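Local coordinates for alpha-1,4-endofucoidanase (PDB 6DNS), which hydrolyses internal alpha-1,4 linkages of fucoidan by a retaining mechanism as a glycoside hydrolase of family 107, and binds calcium ions, at residues G293-G298 / A340-K345; A353-C358 / T396-A401. All coordinates share one frame; numbering follows the deposited sequence.

Contact 1: G293-G298 / A340-K345; sequences GHPFGG and AHFFPK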
# COMPACT_ATOMS: atom_id res chain seq x y z
N GLY A 293 17.85 4.61 1.18
CA GLY A 293 18.41 4.11 2.43
C GLY A 293 18.53 2.60 2.52
O GLY A 293 18.04 1.99 3.47
N HIS A 294 19.18 2.01 1.52
CA HIS A 294 19.50 0.58 1.54
C HIS A 294 20.66 0.38 2.54
O HIS A 294 21.63 1.13 2.49
CB HIS A 294 19.91 0.12 0.14
CG HIS A 294 19.81 -1.36 -0.06
ND1 HIS A 294 18.64 -1.98 -0.43
CD2 HIS A 294 20.74 -2.34 0.04
CE1 HIS A 294 18.85 -3.29 -0.54
NE2 HIS A 294 20.12 -3.53 -0.26
N PRO A 295 20.55 -0.61 3.45
CA PRO A 295 21.62 -0.82 4.42
C PRO A 295 22.90 -1.40 3.80
O PRO A 295 22.87 -1.90 2.67
CB PRO A 295 21.01 -1.82 5.42
CG PRO A 295 20.00 -2.56 4.63
CD PRO A 295 19.43 -1.56 3.66
N PHE A 296 23.99 -1.34 4.56
CA PHE A 296 25.28 -1.87 4.12
C PHE A 296 25.25 -3.40 4.23
O PHE A 296 24.69 -3.94 5.18
CB PHE A 296 26.42 -1.29 4.96
CG PHE A 296 26.53 0.21 4.89
CD1 PHE A 296 27.22 0.82 3.85
CD2 PHE A 296 25.94 1.01 5.86
CE1 PHE A 296 27.32 2.21 3.79
CE2 PHE A 296 26.03 2.39 5.80
CZ PHE A 296 26.72 2.99 4.76
N GLY A 297 25.86 -4.07 3.26
CA GLY A 297 25.80 -5.53 3.16
C GLY A 297 24.42 -5.98 2.72
O GLY A 297 23.65 -6.51 3.52
N GLY A 298 24.12 -5.76 1.43
CA GLY A 298 22.78 -5.95 0.87
C GLY A 298 22.17 -7.32 1.13
O GLY A 298 21.26 -7.45 1.94
N ALA A 340 16.12 12.24 5.60
CA ALA A 340 16.87 11.00 5.81
C ALA A 340 15.91 9.87 6.14
O ALA A 340 15.06 10.01 7.01
CB ALA A 340 17.89 11.17 6.92
N HIS A 341 16.05 8.76 5.42
CA HIS A 341 15.16 7.61 5.57
C HIS A 341 15.97 6.32 5.38
O HIS A 341 16.91 6.29 4.59
CB HIS A 341 14.00 7.72 4.57
CG HIS A 341 13.32 6.41 4.26
ND1 HIS A 341 13.74 5.57 3.26
CD2 HIS A 341 12.25 5.82 4.83
CE1 HIS A 341 12.96 4.51 3.22
NE2 HIS A 341 12.04 4.63 4.16
N PHE A 342 15.58 5.28 6.11
CA PHE A 342 16.30 4.02 6.16
C PHE A 342 15.34 2.88 5.82
O PHE A 342 14.19 2.89 6.25
CB PHE A 342 16.89 3.86 7.57
CG PHE A 342 17.84 2.70 7.75
CD1 PHE A 342 18.73 2.30 6.74
CD2 PHE A 342 17.89 2.02 8.97
CE1 PHE A 342 19.61 1.24 6.94
CE2 PHE A 342 18.77 0.97 9.17
CZ PHE A 342 19.63 0.58 8.16
N PHE A 343 15.82 1.91 5.03
CA PHE A 343 15.01 0.78 4.59
C PHE A 343 15.70 -0.55 4.95
O PHE A 343 16.11 -1.30 4.07
CB PHE A 343 14.75 0.91 3.07
CG PHE A 343 13.76 -0.09 2.48
CD1 PHE A 343 12.92 -0.88 3.26
CD2 PHE A 343 13.65 -0.19 1.09
CE1 PHE A 343 12.03 -1.77 2.68
CE2 PHE A 343 12.76 -1.08 0.51
CZ PHE A 343 11.95 -1.87 1.30
N PRO A 344 15.81 -0.85 6.27
CA PRO A 344 16.42 -2.10 6.73
C PRO A 344 15.45 -3.28 6.68
O PRO A 344 14.29 -3.12 6.30
CB PRO A 344 16.78 -1.79 8.18
CG PRO A 344 15.70 -0.86 8.62
CD PRO A 344 15.34 -0.04 7.41
N LYS A 345 15.95 -4.45 7.09
CA LYS A 345 15.14 -5.67 7.17
C LYS A 345 15.15 -6.19 8.60
O LYS A 345 16.19 -6.22 9.26
CB LYS A 345 15.64 -6.74 6.19
CG LYS A 345 17.11 -7.11 6.28
CD LYS A 345 17.49 -8.09 5.18
CE LYS A 345 18.99 -8.31 5.11
NZ LYS A 345 19.39 -8.96 3.84
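G293 O accepts a hydrogen bond from the backbone N of F343 at 2.7 Å, with an N-H...O angle of 152° and the donor tilted out of the carbonyl plane. At the far end of the contact K345 NZ donates to G298 O at 3.1 Å, approaching in the carbonyl plane. The lysine chain runs extended beyond CG and carries its ammonium group to a cluster of carbonyls, for G300 O and T349 O accept from NZ as well. A CA-H...O contact from G293 CA to H341 O, 3.4 Å, adds to the backbone pairing, and a CB on G293 would clash with H341 O. Strand 341-342 belongs to a parallel beta-barrel, consistent with the (beta/alpha)8 fold of the related GH29 enzymes; G293 follows the chain that lies beside this strand and begins the loop leading to helix 306-321. The apolar contact is P295 CB against F342 CE1, 3.7 Å apart. With CG anti to the backbone N (chi1 -172°), the F342 ring reaches P295 and also packs on L315, V316 and M319 of helix 306-321. P295 CD makes a separate van der Waals contact, 3.4 Å from F343 O, a carbonyl hydrogen-bonded by W351 NE1.

Contact 2: A353-C358 / T396-A401; sequences AGNTPC and TLQPYA
The Y400 ring has P357 over one face and G354 O at its edge, in the ring plane. P357 CD stands 3.7 Å from the ring centroid and 17° off the ring normal, a CH-pi contact displaced toward the rim, and P357 CB comes to 3.4 Å from Y400 CE1 on the same side of the ring. The contact joins the loop between strand 341-342 and helix 361-372 to the first turn of helix 399-415, where Q398 occupies the N-cap position and A401 N makes a weak bond to Q398 O.

From this first turn the tyrosine reaches across to the loop backbone. Its CG lies between the backbone N and the carbonyl carbon (chi1 75°), which directs the ring at the loop, and the hydroxyl donates to G354 O at 2.7 Å. That bond is bent at the acceptor: the C=O...O angle is 123° and the donor stands well above the carbonyl plane, away from the lone pairs. Proline contact and hydroxyl bond together restrict how the ring can turn. A leucine in place of Y400 would probably leave G354 O without this donor and P357 without an aromatic face to lie on. The Y400 side chain also touches S347 and P383.

Beside the ring, the first torsion of Q398, with CG anti to the carbonyl carbon, sets CG 3.6 Å from G354 O. A bend at chi2 then turns CD and the amide toward the backbone of the loop, where one water links the two segments. This water accepts from G354 N at 2.7 Å and from Q398 NE2 at 3.2 Å.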
# COMPACT_ATOMS: atom_id res chain seq x y z
N ALA A 353 10.17 -11.46 4.29
CA ALA A 353 10.02 -12.76 4.96
C ALA A 353 11.28 -13.16 5.72
O ALA A 353 12.31 -12.49 5.64
CB ALA A 353 9.67 -13.83 3.93
N GLY A 354 11.18 -14.26 6.48
CA GLY A 354 12.30 -14.79 7.26
C GLY A 354 11.84 -15.31 8.61
O GLY A 354 11.01 -14.67 9.27
N ASN A 355 12.39 -16.45 9.03
CA ASN A 355 12.00 -17.10 10.28
C ASN A 355 12.85 -16.68 11.49
O ASN A 355 12.56 -17.13 12.61
CB ASN A 355 12.08 -18.62 10.12
CG ASN A 355 11.22 -19.14 8.99
OD1 ASN A 355 11.73 -19.62 7.98
ND2 ASN A 355 9.91 -19.03 9.14
N THR A 356 13.86 -15.84 11.29
CA THR A 356 14.75 -15.40 12.37
C THR A 356 14.91 -13.87 12.37
O THR A 356 15.29 -13.31 11.34
CB THR A 356 16.15 -16.01 12.23
OG1 THR A 356 16.05 -17.43 12.02
CG2 THR A 356 16.99 -15.73 13.48
N PRO A 357 14.65 -13.20 13.52
CA PRO A 357 14.94 -11.77 13.60
C PRO A 357 16.45 -11.51 13.65
O PRO A 357 17.17 -12.26 14.31
CB PRO A 357 14.29 -11.34 14.92
CG PRO A 357 14.22 -12.58 15.74
CD PRO A 357 14.09 -13.73 14.78
N CYS A 358 16.91 -10.48 12.95
CA CYS A 358 18.33 -10.11 12.96
C CYS A 358 18.73 -9.38 14.25
O CYS A 358 19.85 -9.54 14.72
CB CYS A 358 18.68 -9.27 11.73
SG CYS A 358 17.88 -7.66 11.64
N THR A 396 0.50 -12.49 6.81
CA THR A 396 0.46 -11.79 8.09
C THR A 396 1.85 -11.86 8.70
O THR A 396 2.63 -12.75 8.36
CB THR A 396 -0.56 -12.42 9.05
OG1 THR A 396 -0.26 -13.81 9.22
CG2 THR A 396 -1.97 -12.28 8.49
N LEU A 397 2.16 -10.92 9.60
CA LEU A 397 3.49 -10.85 10.22
C LEU A 397 3.84 -12.11 11.00
O LEU A 397 2.96 -12.74 11.59
CB LEU A 397 3.58 -9.66 11.19
CG LEU A 397 3.48 -8.24 10.63
CD1 LEU A 397 3.55 -7.23 11.77
CD2 LEU A 397 4.58 -7.98 9.61
N GLN A 398 5.12 -12.47 10.98
CA GLN A 398 5.68 -13.46 11.90
C GLN A 398 5.36 -13.04 13.35
O GLN A 398 5.50 -11.86 13.67
CB GLN A 398 7.20 -13.57 11.73
CG GLN A 398 7.64 -14.36 10.51
CD GLN A 398 7.60 -15.87 10.71
OE1 GLN A 398 7.19 -16.37 11.76
NE2 GLN A 398 8.02 -16.61 9.69
N PRO A 399 4.93 -13.99 14.21
CA PRO A 399 4.67 -13.70 15.63
C PRO A 399 5.79 -12.94 16.34
O PRO A 399 5.50 -12.03 17.13
CB PRO A 399 4.49 -15.09 16.24
CG PRO A 399 3.92 -15.91 15.14
CD PRO A 399 4.50 -15.37 13.86
N TYR A 400 7.05 -13.30 16.08
CA TYR A 400 8.20 -12.59 16.67
C TYR A 400 8.29 -11.13 16.19
O TYR A 400 8.69 -10.25 16.95
CB TYR A 400 9.52 -13.34 16.42
CG TYR A 400 10.09 -13.25 15.02
CD1 TYR A 400 10.84 -12.14 14.62
CD2 TYR A 400 9.92 -14.28 14.10
CE1 TYR A 400 11.36 -12.04 13.34
CE2 TYR A 400 10.45 -14.19 12.81
CZ TYR A 400 11.17 -13.07 12.45
OH TYR A 400 11.71 -12.96 11.19
N ALA A 401 7.94 -10.90 14.93
CA ALA A 401 7.96 -9.55 14.34
C ALA A 401 6.91 -8.64 14.97
O ALA A 401 7.20 -7.49 15.29
CB ALA A 401 7.78 -9.62 12.83
O HOH W 1 9.03 -15.95 6.73

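Contact 1 closes before contact 2 opens, so the two follow in series along the chain, their centres 18 Å apart. Both belong to the catalytic part of the protein, probably a (beta/alpha)8-type barrel as in GH29, rather than to its Ig-like domains. Strand 341-342 of the barrel lies within contact 1, and the chain leaving it runs on through the 353-358 loop of contact 2 toward helix 361-372. The two contacts touch directly, K345 O packing 3.3 Å from C358 SG. The chain following this barrel strand is thus tied first to the loop preceding helix 306-321, then to the start of helix 399-415, joining elements well separated in sequence.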